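Local coordinates for protein cysteine synthase (Helicobacter pylori, PDB 6AHI) that catalyses the pyridoxal 5'-phosphate-dependent formation of L-cysteine from O-acetyl-L-serine and hydrogen sulfide, and also acts as an O-acetylserine-dependent cystathionine beta-synthase, at residues K22-P27 and T253-K258; Y33-H38 and A161-Q166; A80-A85 and R109-L114; E103-M108 and V115-T120. All coordinates share one frame; numbering follows the deposited sequence.

Contact 1: K22-P27 and T253-K258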
loop_
_atom_site.group_PDB
_atom_site.type_symbol
_atom_site.label_atom_id
_atom_site.label_comp_id
_atom_site.label_asym_id
_atom_site.label_seq_id
_atom_site.Cartn_x
_atom_site.Cartn_y
_atom_site.Cartn_z
ATOM N N LYS A 22 5.473 -12.527 -23.104
ATOM C CA LYS A 22 4.402 -11.600 -23.497
ATOM C C LYS A 22 4.660 -10.195 -22.950
ATOM O O LYS A 22 4.105 -9.265 -23.452
ATOM C CB LYS A 22 3.038 -11.925 -22.871
ATOM C CG LYS A 22 2.383 -13.228 -23.270
ATOM C CD LYS A 22 2.350 -13.430 -24.748
ATOM C CE LYS A 22 1.986 -14.853 -25.112
ATOM N NZ LYS A 22 3.169 -15.753 -25.090
ATOM N N ASP A 23 5.394 -10.104 -21.838
ATOM C CA ASP A 23 5.546 -8.902 -21.027
ATOM C C ASP A 23 6.902 -8.231 -21.294
ATOM O O ASP A 23 6.995 -7.006 -21.389
ATOM C CB ASP A 23 5.495 -9.287 -19.545
ATOM C CG ASP A 23 4.198 -9.950 -19.153
ATOM O OD1 ASP A 23 3.151 -9.350 -19.452
ATOM O OD2 ASP A 23 4.235 -11.079 -18.604
ATOM N N TYR A 24 7.951 -9.053 -21.368
ATOM C CA TYR A 24 9.350 -8.627 -21.439
ATOM C C TYR A 24 10.146 -9.655 -22.241
ATOM O O TYR A 24 9.700 -10.778 -22.355
ATOM C CB TYR A 24 9.957 -8.526 -20.029
ATOM C CG TYR A 24 9.413 -7.361 -19.249
ATOM C CD1 TYR A 24 9.883 -6.070 -19.475
ATOM C CD2 TYR A 24 8.385 -7.542 -18.334
ATOM C CE1 TYR A 24 9.352 -4.992 -18.791
ATOM C CE2 TYR A 24 7.834 -6.469 -17.658
ATOM C CZ TYR A 24 8.325 -5.198 -17.884
ATOM O OH TYR A 24 7.766 -4.133 -17.244
ATOM N N PRO A 25 11.345 -9.322 -22.777
ATOM C CA PRO A 25 12.198 -10.306 -23.476
ATOM C C PRO A 25 12.719 -11.468 -22.611
ATOM O O PRO A 25 13.864 -11.574 -22.291
ATOM C CB PRO A 25 13.355 -9.450 -24.020
ATOM C CG PRO A 25 13.398 -8.244 -23.066
ATOM C CD PRO A 25 11.925 -7.960 -22.793
ATOM N N ILE A 26 11.827 -12.404 -22.306
ATOM C CA ILE A 26 12.099 -13.594 -21.501
ATOM C C ILE A 26 12.012 -14.776 -22.466
ATOM O O ILE A 26 11.105 -14.803 -23.274
ATOM C CB ILE A 26 11.061 -13.633 -20.370
ATOM C CG1 ILE A 26 11.260 -12.455 -19.413
ATOM C CG2 ILE A 26 11.065 -14.951 -19.619
ATOM C CD1 ILE A 26 10.079 -12.167 -18.501
ATOM N N PRO A 27 12.958 -15.744 -22.506
ATOM C CA PRO A 27 12.854 -16.841 -23.471
ATOM C C PRO A 27 11.509 -17.570 -23.426
ATOM O O PRO A 27 10.832 -17.574 -22.421
ATOM C CB PRO A 27 14.003 -17.786 -23.089
ATOM C CG PRO A 27 15.027 -16.853 -22.434
ATOM C CD PRO A 27 14.180 -15.823 -21.704
ATOM N N THR A 253 11.937 0.351 -12.961
ATOM C CA THR A 253 10.941 0.800 -11.979
ATOM C C THR A 253 9.781 1.504 -12.691
ATOM O O THR A 253 8.617 1.236 -12.403
ATOM C CB THR A 253 11.575 1.732 -10.942
ATOM O OG1 THR A 253 12.624 0.995 -10.304
ATOM C CG2 THR A 253 10.564 2.236 -9.935
ATOM N N ARG A 254 10.103 2.390 -13.635
ATOM C CA ARG A 254 9.063 3.104 -14.410
ATOM C C ARG A 254 8.280 2.119 -15.306
ATOM O O ARG A 254 7.080 2.206 -15.397
ATOM C CB ARG A 254 9.669 4.247 -15.225
ATOM C CG ARG A 254 10.321 5.341 -14.392
ATOM C CD ARG A 254 10.685 6.546 -15.235
ATOM N NE ARG A 254 11.534 6.215 -16.387
ATOM C CZ ARG A 254 12.878 6.240 -16.396
ATOM N NH1 ARG A 254 13.549 6.617 -15.318
ATOM N NH2 ARG A 254 13.532 5.866 -17.483
ATOM N N LYS A 255 8.967 1.164 -15.934
ATOM C CA LYS A 255 8.318 0.180 -16.796
ATOM C C LYS A 255 7.345 -0.698 -15.995
ATOM O O LYS A 255 6.260 -1.012 -16.473
ATOM C CB LYS A 255 9.329 -0.730 -17.487
ATOM C CG LYS A 255 10.227 -0.076 -18.520
ATOM C CD LYS A 255 11.130 -1.133 -19.116
ATOM C CE LYS A 255 12.224 -0.567 -19.978
ATOM N NZ LYS A 255 11.640 0.200 -21.084
ATOM N N LEU A 256 7.723 -1.097 -14.777
ATOM C CA LEU A 256 6.847 -1.940 -13.961
ATOM C C LEU A 256 5.521 -1.232 -13.670
ATOM O O LEU A 256 4.492 -1.842 -13.731
ATOM C CB LEU A 256 7.565 -2.367 -12.683
ATOM C CG LEU A 256 8.630 -3.444 -12.888
ATOM C CD1 LEU A 256 9.486 -3.598 -11.657
ATOM C CD2 LEU A 256 8.009 -4.796 -13.234
ATOM N N ALA A 257 5.547 0.079 -13.459
ATOM C CA ALA A 257 4.348 0.868 -13.247
ATOM C C ALA A 257 3.542 1.010 -14.553
ATOM O O ALA A 257 2.347 0.710 -14.572
ATOM C CB ALA A 257 4.734 2.258 -12.706
ATOM N N LYS A 258 4.206 1.504 -15.609
ATOM C CA LYS A 258 3.578 1.820 -16.901
ATOM C C LYS A 258 3.028 0.568 -17.587
ATOM O O LYS A 258 1.916 0.576 -18.095
ATOM C CB LYS A 258 4.585 2.496 -17.839
ATOM C CG LYS A 258 3.972 3.355 -18.932
ATOM C CD LYS A 258 5.047 4.052 -19.755
ATOM C CE LYS A 258 4.718 5.475 -20.175
ATOM N NZ LYS A 258 3.672 5.470 -21.222
#

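Contact 2: Y33-H38 and A161-Q166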
loop_
_atom_site.group_PDB
_atom_site.type_symbol
_atom_site.label_atom_id
_atom_site.label_comp_id
_atom_site.label_asym_id
_atom_site.label_seq_id
_atom_site.Cartn_x
_atom_site.Cartn_y
_atom_site.Cartn_z
ATOM N N TYR A 33 9.018 -14.956 -11.627
ATOM C CA TYR A 33 8.081 -14.807 -10.545
ATOM C C TYR A 33 8.629 -13.781 -9.554
ATOM O O TYR A 33 9.661 -13.996 -9.001
ATOM C CB TYR A 33 7.883 -16.130 -9.832
ATOM C CG TYR A 33 7.326 -17.187 -10.724
ATOM C CD1 TYR A 33 5.966 -17.278 -10.929
ATOM C CD2 TYR A 33 8.143 -18.075 -11.390
ATOM C CE1 TYR A 33 5.420 -18.277 -11.713
ATOM C CE2 TYR A 33 7.608 -19.059 -12.222
ATOM C CZ TYR A 33 6.243 -19.173 -12.368
ATOM O OH TYR A 33 5.703 -20.157 -13.172
ATOM N N ALA A 34 7.846 -12.743 -9.292
ATOM C CA ALA A 34 8.193 -11.753 -8.327
ATOM C C ALA A 34 7.250 -11.863 -7.149
ATOM O O ALA A 34 6.028 -11.675 -7.264
ATOM C CB ALA A 34 8.134 -10.366 -8.898
ATOM N N LYS A 35 7.854 -12.141 -5.996
ATOM C CA LYS A 35 7.137 -12.114 -4.760
ATOM C C LYS A 35 6.893 -10.657 -4.362
ATOM O O LYS A 35 7.837 -9.892 -4.239
ATOM C CB LYS A 35 7.944 -12.928 -3.754
ATOM C CG LYS A 35 7.271 -13.091 -2.418
ATOM C CD LYS A 35 6.109 -13.999 -2.451
ATOM C CE LYS A 35 5.838 -14.556 -1.073
ATOM N NZ LYS A 35 4.450 -15.022 -0.963
ATOM N N LEU A 36 5.614 -10.285 -4.206
ATOM C CA LEU A 36 5.192 -8.905 -4.033
ATOM C C LEU A 36 5.120 -8.527 -2.537
ATOM O O LEU A 36 4.023 -8.313 -1.990
ATOM C CB LEU A 36 3.828 -8.710 -4.704
ATOM C CG LEU A 36 3.776 -9.048 -6.191
ATOM C CD1 LEU A 36 2.438 -8.617 -6.771
ATOM C CD2 LEU A 36 4.944 -8.391 -6.917
ATOM N N GLU A 37 6.291 -8.312 -1.954
ATOM C CA GLU A 37 6.445 -8.031 -0.541
ATOM C C GLU A 37 6.069 -6.593 -0.213
ATOM O O GLU A 37 5.870 -6.272 0.932
ATOM C CB GLU A 37 7.874 -8.337 -0.137
ATOM C CG GLU A 37 8.105 -9.829 -0.098
ATOM C CD GLU A 37 7.231 -10.521 0.938
ATOM O OE1 GLU A 37 7.310 -10.122 2.143
ATOM O OE2 GLU A 37 6.419 -11.423 0.559
ATOM N N HIS A 38 5.939 -5.756 -1.237
ATOM C CA HIS A 38 5.497 -4.380 -1.060
ATOM C C HIS A 38 4.031 -4.323 -0.609
ATOM O O HIS A 38 3.605 -3.255 -0.117
ATOM C CB HIS A 38 5.755 -3.564 -2.328
ATOM C CG HIS A 38 4.857 -3.870 -3.486
ATOM N ND1 HIS A 38 4.837 -5.105 -4.108
ATOM C CD2 HIS A 38 3.976 -3.092 -4.143
ATOM C CE1 HIS A 38 3.967 -5.062 -5.103
ATOM N NE2 HIS A 38 3.439 -3.831 -5.156
ATOM N N ALA A 161 10.521 -17.845 2.860
ATOM C CA ALA A 161 11.001 -18.884 1.941
ATOM C C ALA A 161 10.019 -20.053 1.891
ATOM O O ALA A 161 9.667 -20.509 0.797
ATOM C CB ALA A 161 12.400 -19.324 2.296
ATOM N N PRO A 162 9.496 -20.562 3.028
ATOM C CA PRO A 162 8.520 -21.653 2.967
ATOM C C PRO A 162 7.237 -21.270 2.224
ATOM O O PRO A 162 6.610 -22.094 1.531
ATOM C CB PRO A 162 8.206 -21.997 4.434
ATOM C CG PRO A 162 9.349 -21.414 5.225
ATOM C CD PRO A 162 9.900 -20.254 4.416
ATOM N N GLU A 163 6.843 -20.010 2.348
ATOM C CA GLU A 163 5.636 -19.519 1.667
ATOM C C GLU A 163 5.842 -19.600 0.148
ATOM O O GLU A 163 4.981 -19.999 -0.588
ATOM C CB GLU A 163 5.383 -18.090 2.154
ATOM C CG GLU A 163 3.953 -17.615 2.096
ATOM C CD GLU A 163 3.902 -16.158 2.516
ATOM O OE1 GLU A 163 3.831 -15.867 3.726
ATOM O OE2 GLU A 163 3.956 -15.316 1.617
ATOM N N ILE A 164 7.028 -19.216 -0.307
ATOM C CA ILE A 164 7.387 -19.263 -1.730
ATOM C C ILE A 164 7.297 -20.693 -2.265
ATOM O O ILE A 164 6.727 -20.918 -3.317
ATOM C CB ILE A 164 8.785 -18.657 -1.957
ATOM C CG1 ILE A 164 8.716 -17.127 -1.870
ATOM C CG2 ILE A 164 9.372 -19.137 -3.279
ATOM C CD1 ILE A 164 10.056 -16.459 -1.688
ATOM N N VAL A 165 7.895 -21.653 -1.560
ATOM C CA VAL A 165 7.869 -23.022 -2.046
ATOM C C VAL A 165 6.438 -23.564 -2.011
ATOM O O VAL A 165 6.089 -24.329 -2.884
ATOM C CB VAL A 165 8.848 -23.937 -1.293
ATOM C CG1 VAL A 165 8.688 -25.380 -1.747
ATOM C CG2 VAL A 165 10.268 -23.470 -1.496
ATOM N N GLN A 166 5.628 -23.167 -1.030
ATOM C CA GLN A 166 4.200 -23.593 -1.013
ATOM C C GLN A 166 3.473 -23.122 -2.275
ATOM O O GLN A 166 2.678 -23.850 -2.804
ATOM C CB GLN A 166 3.443 -23.031 0.184
ATOM C CG GLN A 166 3.780 -23.726 1.488
ATOM C CD GLN A 166 2.942 -23.206 2.632
ATOM O OE1 GLN A 166 1.826 -22.708 2.443
ATOM N NE2 GLN A 166 3.487 -23.318 3.835
#

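Contact 3: A80-A85 and R109-L114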
loop_
_atom_site.group_PDB
_atom_site.type_symbol
_atom_site.label_atom_id
_atom_site.label_comp_id
_atom_site.label_asym_id
_atom_site.label_seq_id
_atom_site.Cartn_x
_atom_site.Cartn_y
_atom_site.Cartn_z
ATOM N N ALA A 80 8.568 -1.586 10.157
ATOM C CA ALA A 80 8.168 -2.948 10.460
ATOM C C ALA A 80 8.150 -3.177 11.969
ATOM O O ALA A 80 7.181 -3.735 12.508
ATOM C CB ALA A 80 9.101 -3.910 9.784
ATOM N N LEU A 81 9.208 -2.719 12.653
ATOM C CA LEU A 81 9.297 -2.945 14.092
ATOM C C LEU A 81 8.217 -2.147 14.824
ATOM O O LEU A 81 7.614 -2.678 15.764
ATOM C CB LEU A 81 10.701 -2.624 14.588
ATOM C CG LEU A 81 11.730 -3.690 14.239
ATOM C CD1 LEU A 81 13.136 -3.181 14.521
ATOM C CD2 LEU A 81 11.460 -4.976 15.006
ATOM N N ALA A 82 7.977 -0.903 14.389
ATOM C CA ALA A 82 6.983 -0.055 15.022
ATOM C C ALA A 82 5.589 -0.683 14.855
ATOM O O ALA A 82 4.812 -0.723 15.802
ATOM C CB ALA A 82 7.028 1.339 14.447
ATOM N N LEU A 83 5.315 -1.200 13.657
ATOM C CA LEU A 83 3.996 -1.801 13.349
ATOM C C LEU A 83 3.737 -3.017 14.247
ATOM O O LEU A 83 2.674 -3.117 14.882
ATOM C CB LEU A 83 3.965 -2.152 11.862
ATOM C CG LEU A 83 2.668 -2.781 11.363
ATOM C CD1 LEU A 83 1.493 -1.902 11.667
ATOM C CD2 LEU A 83 2.745 -3.004 9.867
ATOM N N VAL A 84 4.750 -3.879 14.392
ATOM C CA VAL A 84 4.620 -5.116 15.136
ATOM C C VAL A 84 4.588 -4.803 16.641
ATOM O O VAL A 84 3.903 -5.463 17.379
ATOM C CB VAL A 84 5.744 -6.102 14.764
ATOM C CG1 VAL A 84 5.751 -7.337 15.654
ATOM C CG2 VAL A 84 5.665 -6.509 13.302
ATOM N N ALA A 85 5.322 -3.771 17.084
ATOM C CA ALA A 85 5.367 -3.382 18.503
ATOM C C ALA A 85 3.978 -3.040 19.069
ATOM O O ALA A 85 3.726 -3.196 20.270
ATOM C CB ALA A 85 6.303 -2.212 18.671
ATOM N N ARG A 109 7.104 7.553 13.109
ATOM C CA ARG A 109 6.592 8.390 14.215
ATOM C C ARG A 109 5.081 8.167 14.305
ATOM O O ARG A 109 4.591 8.007 15.404
ATOM C CB ARG A 109 6.939 9.851 13.942
ATOM C CG ARG A 109 8.373 10.210 14.297
ATOM C CD ARG A 109 8.579 11.701 14.411
ATOM N NE ARG A 109 8.951 12.283 13.144
ATOM C CZ ARG A 109 10.157 12.751 12.859
ATOM N NH2 ARG A 109 10.404 13.230 11.656
ATOM N N ALA A 110 4.415 8.159 13.152
ATOM C CA ALA A 110 2.947 7.916 13.102
ATOM C C ALA A 110 2.592 6.642 13.883
ATOM O O ALA A 110 1.573 6.644 14.595
ATOM C CB ALA A 110 2.442 7.883 11.684
ATOM N N LEU A 111 3.455 5.619 13.820
ATOM C CA LEU A 111 3.222 4.312 14.466
ATOM C C LEU A 111 3.647 4.284 15.942
ATOM O O LEU A 111 3.627 3.210 16.568
ATOM C CB LEU A 111 3.962 3.223 13.690
ATOM C CG LEU A 111 3.441 2.959 12.284
ATOM C CD1 LEU A 111 4.436 2.158 11.474
ATOM C CD2 LEU A 111 2.079 2.254 12.320
ATOM N N GLY A 112 4.123 5.411 16.474
ATOM C CA GLY A 112 4.437 5.547 17.886
ATOM C C GLY A 112 5.926 5.474 18.227
ATOM O O GLY A 112 6.263 5.425 19.406
ATOM N N ALA A 113 6.813 5.448 17.221
ATOM C CA ALA A 113 8.263 5.350 17.485
ATOM C C ALA A 113 8.849 6.733 17.802
ATOM O O ALA A 113 8.394 7.748 17.277
ATOM C CB ALA A 113 8.956 4.735 16.299
ATOM N N LEU A 114 9.859 6.748 18.679
ATOM C CA LEU A 114 10.756 7.905 18.864
ATOM C C LEU A 114 11.857 7.813 17.792
ATOM O O LEU A 114 12.502 6.803 17.681
ATOM C CB LEU A 114 11.308 7.876 20.295
ATOM C CG LEU A 114 12.392 8.909 20.632
ATOM C CD1 LEU A 114 11.829 10.323 20.542
ATOM C CD2 LEU A 114 12.988 8.676 22.024
HETATM O O HOH W 1 4.931 1.051 17.730
#

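Contact 4: E103-M108 and V115-T120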
loop_
_atom_site.group_PDB
_atom_site.type_symbol
_atom_site.label_atom_id
_atom_site.label_comp_id
_atom_site.label_asym_id
_atom_site.label_seq_id
_atom_site.Cartn_x
_atom_site.Cartn_y
_atom_site.Cartn_z
ATOM N N GLU A 103 9.676 10.559 4.435
ATOM C CA GLU A 103 8.405 9.870 4.441
ATOM C C GLU A 103 8.454 8.675 5.407
ATOM O O GLU A 103 7.546 8.478 6.212
ATOM C CB GLU A 103 8.045 9.414 3.026
ATOM C CG GLU A 103 7.599 10.534 2.096
ATOM C CD GLU A 103 8.565 10.929 0.981
ATOM O OE1 GLU A 103 9.522 11.670 1.269
ATOM O OE2 GLU A 103 8.347 10.502 -0.198
ATOM N N LYS A 104 9.516 7.873 5.333
ATOM C CA LYS A 104 9.592 6.689 6.176
ATOM C C LYS A 104 9.711 7.108 7.648
ATOM O O LYS A 104 9.195 6.423 8.527
ATOM C CB LYS A 104 10.737 5.766 5.764
ATOM C CG LYS A 104 10.558 5.058 4.431
ATOM C CD LYS A 104 11.760 4.206 4.075
ATOM C CE LYS A 104 11.835 3.874 2.590
ATOM N NZ LYS A 104 13.182 3.366 2.235
ATOM N N GLN A 105 10.409 8.209 7.923
ATOM C CA GLN A 105 10.502 8.703 9.308
ATOM C C GLN A 105 9.132 9.173 9.831
ATOM O O GLN A 105 8.837 8.996 11.011
ATOM C CB GLN A 105 11.526 9.836 9.434
ATOM C CG GLN A 105 12.944 9.383 9.153
ATOM C CD GLN A 105 13.931 10.508 9.347
ATOM O OE1 GLN A 105 13.898 11.250 10.330
ATOM N NE2 GLN A 105 14.824 10.626 8.378
ATOM N N GLN A 106 8.347 9.832 8.974
ATOM C CA GLN A 106 7.000 10.286 9.323
ATOM C C GLN A 106 6.145 9.059 9.724
ATOM O O GLN A 106 5.395 9.105 10.685
ATOM C CB GLN A 106 6.325 10.961 8.120
ATOM C CG GLN A 106 6.101 12.464 8.195
ATOM C CD GLN A 106 4.899 12.840 7.358
ATOM O OE1 GLN A 106 3.747 12.621 7.741
ATOM N NE2 GLN A 106 5.155 13.395 6.186
ATOM N N ILE A 107 6.292 7.964 8.976
ATOM C CA ILE A 107 5.490 6.775 9.175
ATOM C C ILE A 107 5.918 6.108 10.487
ATOM O O ILE A 107 5.081 5.744 11.284
ATOM C CB ILE A 107 5.582 5.833 7.961
ATOM C CG1 ILE A 107 4.921 6.453 6.738
ATOM C CG2 ILE A 107 4.979 4.495 8.296
ATOM C CD1 ILE A 107 5.200 5.737 5.480
ATOM N N MET A 108 7.230 6.031 10.734
ATOM C CA MET A 108 7.731 5.501 12.001
ATOM C C MET A 108 7.112 6.240 13.198
ATOM O O MET A 108 6.687 5.615 14.181
ATOM C CB MET A 108 9.260 5.609 12.084
ATOM C CG MET A 108 9.958 4.482 11.406
ATOM S SD MET A 108 11.775 4.697 11.484
ATOM C CE MET A 108 12.071 5.226 9.798
ATOM N N VAL A 115 11.977 8.838 16.937
ATOM C CA VAL A 115 12.973 8.891 15.888
ATOM C C VAL A 115 14.040 9.909 16.315
ATOM O O VAL A 115 13.720 11.050 16.606
ATOM C CB VAL A 115 12.374 9.249 14.520
ATOM C CG1 VAL A 115 13.450 9.489 13.478
ATOM C CG2 VAL A 115 11.416 8.173 14.014
ATOM N N ILE A 116 15.291 9.446 16.395
ATOM C CA ILE A 116 16.456 10.290 16.746
ATOM C C ILE A 116 17.331 10.367 15.493
ATOM O O ILE A 116 17.635 9.339 14.883
ATOM C CB ILE A 116 17.213 9.716 17.951
ATOM C CG1 ILE A 116 16.353 9.807 19.212
ATOM C CG2 ILE A 116 18.570 10.414 18.136
ATOM C CD1 ILE A 116 16.812 8.928 20.348
ATOM N N ASN A 117 17.686 11.594 15.098
ATOM C CA ASN A 117 18.471 11.806 13.889
ATOM C C ASN A 117 19.955 11.991 14.218
ATOM O O ASN A 117 20.299 12.542 15.251
ATOM C CB ASN A 117 17.988 13.018 13.100
ATOM C CG ASN A 117 16.625 12.828 12.482
ATOM O OD1 ASN A 117 15.824 13.750 12.519
ATOM N ND2 ASN A 117 16.381 11.671 11.885
ATOM N N THR A 118 20.796 11.519 13.290
ATOM C CA THR A 118 22.236 11.740 13.267
ATOM C C THR A 118 22.603 12.500 11.989
ATOM O O THR A 118 21.817 12.553 11.042
ATOM C CB THR A 118 22.980 10.399 13.364
ATOM O OG1 THR A 118 22.473 9.528 12.347
ATOM C CG2 THR A 118 22.851 9.764 14.737
ATOM N N PRO A 119 23.812 13.109 11.896
ATOM C CA PRO A 119 24.225 13.797 10.674
ATOM C C PRO A 119 24.255 12.861 9.441
ATOM O O PRO A 119 24.580 11.615 9.524
ATOM C CB PRO A 119 25.618 14.358 11.028
ATOM C CG PRO A 119 25.583 14.466 12.539
ATOM C CD PRO A 119 24.806 13.236 12.970
ATOM N N THR A 120 23.864 13.455 8.296
ATOM C CA THR A 120 23.764 12.743 7.037
ATOM C C THR A 120 25.136 12.258 6.577
ATOM O O THR A 120 25.219 11.201 5.975
ATOM C CB THR A 120 23.150 13.594 5.916
ATOM O OG1 THR A 120 21.954 14.214 6.382
ATOM C CG2 THR A 120 22.820 12.775 4.687
#

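Contact 1: K22-P27 and T253-K258
Tyr24 and Lys255 mark the nearest approach of the two backbones, their CA atoms 10.0 Å apart, so the irregular loop 22-27, which joins strands 16-19 and 31-36 of the mixed sheet, bridges to helix 246-260 with a single long side chain. With CG beside its own backbone N and anti to the carbonyl carbon (chi1 -71°), Tyr24 sends its ring toward the helix and brings the phenol oxygen to the backbone between Lys255 and Leu256. There Tyr24 OH lies 3.6 Å from Lys255 O and 3.8 Å from Lys255 CB, distances of van der Waals contact. The aliphatic part of Lys255 runs past the edge of the ring, with CD near the ring plane; its chain turns at chi4, and Lys255 makes a cation-pi contact with Tyr252. Leu256 adds CD2, 4.1 Å from Tyr24 OH. Around them, Phe272 meets the Tyr24 ring edge-to-face, and Leu256 also touches Phe272. The phenol oxygen thus meets 253-258 through van der Waals contacts alone, while its hydrogen bond goes to Asn260 OD1 at the end of the same helix, which anchors the ring against that helix.

Contact 2: Y33-H38 and A161-Q166
The Glu163 carboxylate is the flat group that meets Lys35, and it does so at its edge: Lys35 NZ stands 2.6 Å from Glu163 OE2 on the anti lone pair of that oxygen, away from OE1. The same OE2 also makes a salt bridge with Arg48, while OE1 accepts from the backbone N of Arg13, so bonds to both oxygens hold the carboxylate against rotation. Lys35 leaves strand 31-36 with CG anti to the backbone N (chi1 -175°) and then bends at chi2 (71°), which carries the ammonium across toward helix 160-168. The lysine and glutamate chains meet there at about a right angle. The aliphatic part of Lys35 passes at a slant over Ile164, CE being 3.9 Å from Ile164 CG1. Ile164 in turn rests on Leu289 of strand 287-292, the parallel neighbour of 31-36 in the mixed sheet, so the helix covers the sheet next to the salt bridge. Lys35 NZ has further partners in Glu167 OE1 and Thr14 O. A second acid is close by, with Glu37 OE2 4.7 Å from Glu163 OE2. Arg48 bridges to both acids and Lys35 adds another positive charge, an arrangement that would be expected to stabilise the ionised carboxylates in a largely buried ionic network joining strand to helix.

Contact 3: A80-A85 and R109-L114
Ala82 packs its methyl group against Leu111 at the C-terminal end of helix 102-110, which closes in a Schellman motif before the chain enters strand 114-118 of the parallel sheet in this Rossmann-like part of the enzyme. Ala82 CB lies 3.7 Å from Leu111 CB, and the two backbones come correspondingly close, with CA atoms of these residues 5.8 Å apart. Beyond the turn, Ala113 CB approaches the same methyl group at 4.3 Å, so Ala82 is met by the residues on both sides of Gly112. One step further along helix 76-85, Leu83 lies on the flank: its CD1 is 4.2 Å from Leu111 CD2, and its backbone N is near Leu111 CD1. Leu111 reaches both positions with its CG beside its own backbone N, anti to the carbonyl carbon (chi1 -67°), and its branches extend over the helix from Ala82 to Leu83. At the end of the segment Ala85 rests on Thr92 of strand 91-97, which Ala113 also touches. Gly261 and Ala257 of the second subunit pack on Leu83 and Leu111, respectively. In the turn itself Gly112 has a positive phi of 103°, and Gly112 N bonds back to Arg109 O at 2.8 Å, with a further probable bond from Ala113 N to Met108 O. With only a methyl group at Ala82, the backbones come close enough that one water donates to both, at 2.6 Å to Ala82 O and 2.8 Å to Leu111 O.

Contact 4: E103-M108 and V115-T120
Val115 fills the tight part of this contact, its two methyl groups dividing the work between Gln105 and Met108, both buried, of helix 102-110. Its CG1 comes to 3.6 Å from Gln105 OE1, and its CG2 lies 3.9 Å from Met108 CB and 4.0 Å from Gln105 O. The valine stands across the glutamine at about a right angle, with CG1 anti to its backbone N (chi1 172°), a setting that turns both branches to the helix. The Met108 chain bends only at chi3, and its side chain touches Phe94 of the sheet. The other part is looser and polar. Asn117, partly exposed as Val115 is, buries much less surface against the helix and touches it with little more than its amide: Asn117 ND2 donates to Gln105 OE1 at 3.0 Å, in a nearly straight bond (173° at the hydrogen). The acceptor lies in the amide plane of Asn117, yet the donor sits above the Gln105 carbonyl plane, 43° out of it, so the approach misses the lone-pair directions. The two amide planes are steeply inclined to one another. Asn117 ND2 also donates to Val96 O, its stronger partner, which ties the amide to the adjoining strand. The axes of 103-108 and 115-118 approach to 9.9 Å and run roughly antiparallel, as successive elements of a beta-alpha-beta unit that starts with strand 91-97. Strand 114-118 is the outermost of its parallel sheet within the chain; Ile116 faces helix 123-137 on its other side, while Met108 turns to Ile79 of helix 76-85.

Along the chain the contacts are nested: contact 1 encloses contact 2, which encloses contacts 3 and 4, and the segments of these last two alternate. Contacts 1 and 2, with centres about 19 Å apart, belong to the mixed sheet and its flanking helices. Contacts 3 and 4 belong to the four-stranded parallel sheet. Sharing helix 102-110, they are about 12 Å apart between centres and touch directly, Arg109 CG packing on Val115 CG2 at 3.7 Å. The centres of contacts 1 and 3 are about 35 Å apart, on opposite sides of the chain's centre. The set therefore spans both sheet regions of this pyridoxal phosphate enzyme, and segments of all four contacts reach the second subunit of the homodimer.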